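Local coordinates for vesicular integral-membrane protein VIP36 (Canis lupus familiaris, PDB 2DUR) that acts as a calcium-dependent lectin of the early secretory pathway, binding high-mannose glycans and helping to transport and sort the glycoproteins that carry them, at residues Glu65-Phe70 with Phe166-Tyr171. Numbering follows the deposited sequence.
Sequences EMHVHF and FLAVRY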
loop_
_atom_site.group_PDB
_atom_site.type_symbol
_atom_site.label_atom_id
_atom_site.label_comp_id
_atom_site.label_asym_id
_atom_site.label_seq_id
_atom_site.Cartn_x
_atom_site.Cartn_y
_atom_site.Cartn_z
ATOM N N GLU A 65 3.925 -8.659 8.366
ATOM C CA GLU A 65 2.716 -7.888 8.532
ATOM C C GLU A 65 3.119 -6.440 8.610
ATOM O O GLU A 65 3.946 -6.077 9.459
ATOM C CB GLU A 65 1.953 -8.290 9.805
ATOM C CG GLU A 65 0.626 -7.567 9.971
ATOM C CD GLU A 65 -0.248 -8.180 11.069
ATOM O OE1 GLU A 65 -0.755 -7.436 11.932
ATOM O OE2 GLU A 65 -0.419 -9.425 11.073
ATOM N N MET A 66 2.566 -5.638 7.699
ATOM C CA MET A 66 2.832 -4.188 7.655
ATOM C C MET A 66 1.670 -3.403 8.255
ATOM O O MET A 66 0.515 -3.593 7.887
ATOM C CB MET A 66 3.039 -3.739 6.188
ATOM C CG MET A 66 3.322 -2.221 6.049
ATOM S SD MET A 66 4.989 -1.786 6.599
ATOM C CE MET A 66 5.967 -2.048 5.119
ATOM N N HIS A 67 1.967 -2.518 9.212
ATOM C CA HIS A 67 0.951 -1.642 9.747
ATOM C C HIS A 67 1.201 -0.228 9.270
ATOM O O HIS A 67 2.296 0.299 9.430
ATOM C CB HIS A 67 0.983 -1.622 11.274
ATOM C CG HIS A 67 0.643 -2.935 11.891
ATOM N ND1 HIS A 67 0.702 -3.151 13.252
ATOM C CD2 HIS A 67 0.256 -4.106 11.334
ATOM C CE1 HIS A 67 0.358 -4.404 13.505
ATOM N NE2 HIS A 67 0.080 -5.004 12.361
ATOM N N VAL A 68 0.190 0.384 8.693
ATOM C CA VAL A 68 0.368 1.738 8.130
ATOM C C VAL A 68 -0.545 2.687 8.852
ATOM O O VAL A 68 -1.751 2.518 8.848
ATOM C CB VAL A 68 0.064 1.752 6.590
ATOM C CG1 VAL A 68 0.323 3.141 5.992
ATOM C CG2 VAL A 68 0.905 0.721 5.897
ATOM N N HIS A 69 0.043 3.697 9.491
ATOM C CA HIS A 69 -0.737 4.776 10.034
ATOM C C HIS A 69 -0.716 5.887 8.967
ATOM O O HIS A 69 0.348 6.433 8.668
ATOM C CB HIS A 69 -0.078 5.245 11.336
ATOM C CG HIS A 69 -0.755 6.414 11.970
ATOM N ND1 HIS A 69 -0.212 7.080 13.049
ATOM C CD2 HIS A 69 -1.912 7.047 11.678
ATOM C CE1 HIS A 69 -1.018 8.062 13.404
ATOM N NE2 HIS A 69 -2.056 8.070 12.591
ATOM N N PHE A 70 -1.880 6.136 8.390
ATOM C CA PHE A 70 -2.008 7.082 7.267
ATOM C C PHE A 70 -3.072 8.103 7.602
ATOM O O PHE A 70 -3.838 7.944 8.551
ATOM C CB PHE A 70 -2.367 6.318 5.978
ATOM C CG PHE A 70 -3.752 5.727 5.990
ATOM C CD1 PHE A 70 -3.971 4.465 6.583
ATOM C CD2 PHE A 70 -4.851 6.418 5.462
ATOM C CE1 PHE A 70 -5.274 3.921 6.638
ATOM C CE2 PHE A 70 -6.151 5.874 5.487
ATOM C CZ PHE A 70 -6.367 4.607 6.102
ATOM N N PHE A 166 -5.685 3.464 10.555
ATOM C CA PHE A 166 -4.603 2.506 10.306
ATOM C C PHE A 166 -5.052 1.405 9.370
ATOM O O PHE A 166 -6.257 1.074 9.300
ATOM C CB PHE A 166 -4.143 1.802 11.598
ATOM C CG PHE A 166 -3.751 2.733 12.700
ATOM C CD1 PHE A 166 -4.730 3.239 13.567
ATOM C CD2 PHE A 166 -2.412 3.020 12.929
ATOM C CE1 PHE A 166 -4.381 4.094 14.619
ATOM C CE2 PHE A 166 -2.049 3.891 13.981
ATOM C CZ PHE A 166 -3.052 4.411 14.824
ATOM N N LEU A 167 -4.062 0.854 8.659
ATOM C CA LEU A 167 -4.256 -0.342 7.804
ATOM C C LEU A 167 -3.258 -1.412 8.182
ATOM O O LEU A 167 -2.126 -1.110 8.514
ATOM C CB LEU A 167 -4.058 0.042 6.319
ATOM C CG LEU A 167 -4.671 -0.931 5.310
ATOM C CD1 LEU A 167 -6.142 -0.697 5.269
ATOM C CD2 LEU A 167 -4.059 -0.677 3.943
ATOM N N ALA A 168 -3.673 -2.679 8.136
ATOM C CA ALA A 168 -2.736 -3.774 8.292
ATOM C C ALA A 168 -2.780 -4.651 7.048
ATOM O O ALA A 168 -3.859 -4.929 6.526
ATOM C CB ALA A 168 -3.072 -4.592 9.535
ATOM N N VAL A 169 -1.598 -5.031 6.571
ATOM C CA VAL A 169 -1.469 -5.961 5.441
ATOM C C VAL A 169 -0.584 -7.091 5.906
ATOM O O VAL A 169 0.583 -6.888 6.215
ATOM C CB VAL A 169 -0.834 -5.278 4.203
ATOM C CG1 VAL A 169 -0.734 -6.289 3.059
ATOM C CG2 VAL A 169 -1.659 -4.028 3.767
ATOM N N ARG A 170 -1.140 -8.294 5.924
ATOM C CA ARG A 170 -0.441 -9.483 6.420
ATOM C C ARG A 170 -0.273 -10.454 5.263
ATOM O O ARG A 170 -1.222 -10.707 4.530
ATOM C CB ARG A 170 -1.245 -10.163 7.535
ATOM C CG ARG A 170 -0.523 -11.366 8.168
ATOM C CD ARG A 170 -1.449 -12.072 9.185
ATOM N NE ARG A 170 -0.814 -13.254 9.790
ATOM C CZ ARG A 170 -0.840 -14.504 9.304
ATOM N NH1 ARG A 170 -1.508 -14.824 8.181
ATOM N NH2 ARG A 170 -0.203 -15.468 9.973
ATOM N N TYR A 171 0.926 -10.987 5.108
ATOM C CA TYR A 171 1.157 -11.964 4.074
ATOM C C TYR A 171 1.963 -13.135 4.640
ATOM O O TYR A 171 3.061 -12.947 5.132
ATOM C CB TYR A 171 1.880 -11.306 2.877
ATOM C CG TYR A 171 2.112 -12.301 1.762
ATOM C CD1 TYR A 171 1.022 -12.907 1.110
ATOM C CD2 TYR A 171 3.396 -12.690 1.403
ATOM C CE1 TYR A 171 1.215 -13.856 0.086
ATOM C CE2 TYR A 171 3.614 -13.652 0.397
ATOM C CZ TYR A 171 2.514 -14.226 -0.258
ATOM O OH TYR A 171 2.704 -15.156 -1.247
#
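Phe166 sets CE2 over one face of the His69 imidazole, toward its rim, while His69 CD2 lies over a face of the phenyl ring. Phe166 CE2 is 3.5 Å from His69 CG. The two planes are inclined at 35°, so the rings overlap obliquely. Phe166 CG sits beside its own backbone N (chi1 -54°), which swings the ring across to the neighbouring strand.

On the face of the sheet that carries His69 and Phe166, His67 rests its CD2 against the methyl of Ala168, 3.8 Å from CB. His67 NE2 gives a nearly straight hydrogen bond to Glu65 OE1, at 2.6 Å. The carboxylate takes it on the anti lone pair, and OE1 lies in the imidazole plane. This bond should fix the rotation of the imidazole. Trp188 and Phe226 also meet the His67 ring.

The other carboxylate oxygen of Glu65 turns to Arg170. Glu65 OE2 touches Arg170 CD, 3.4 Å away, while Arg170 NE is 4.1 Å from it, too far for a salt bridge.

The face of the sheet with Met66, Val68, Leu167 and Val169 is apolar. The Phe70 ring turns its edge to the backbone at Phe166 and Leu167, and Phe70 CE1 is 4.1 Å from Leu167 CB. Ile111 and Leu113 of strand 109-114 pack on this side, joining the two sheets of the legume-lectin-like beta sandwich.

Strands 64-73 and 165-172 are antiparallel neighbours in one sheet. Met66 and Val169 exchange two backbone hydrogen bonds, as do Val68 and Leu167. The apolar face thus packs on the other sheet. The His67 face is mixed: ring overlap and a methyl contact flank the His-carboxylate bond, and nearby Arg170 probably eases the Glu65 charge without a direct charged contact.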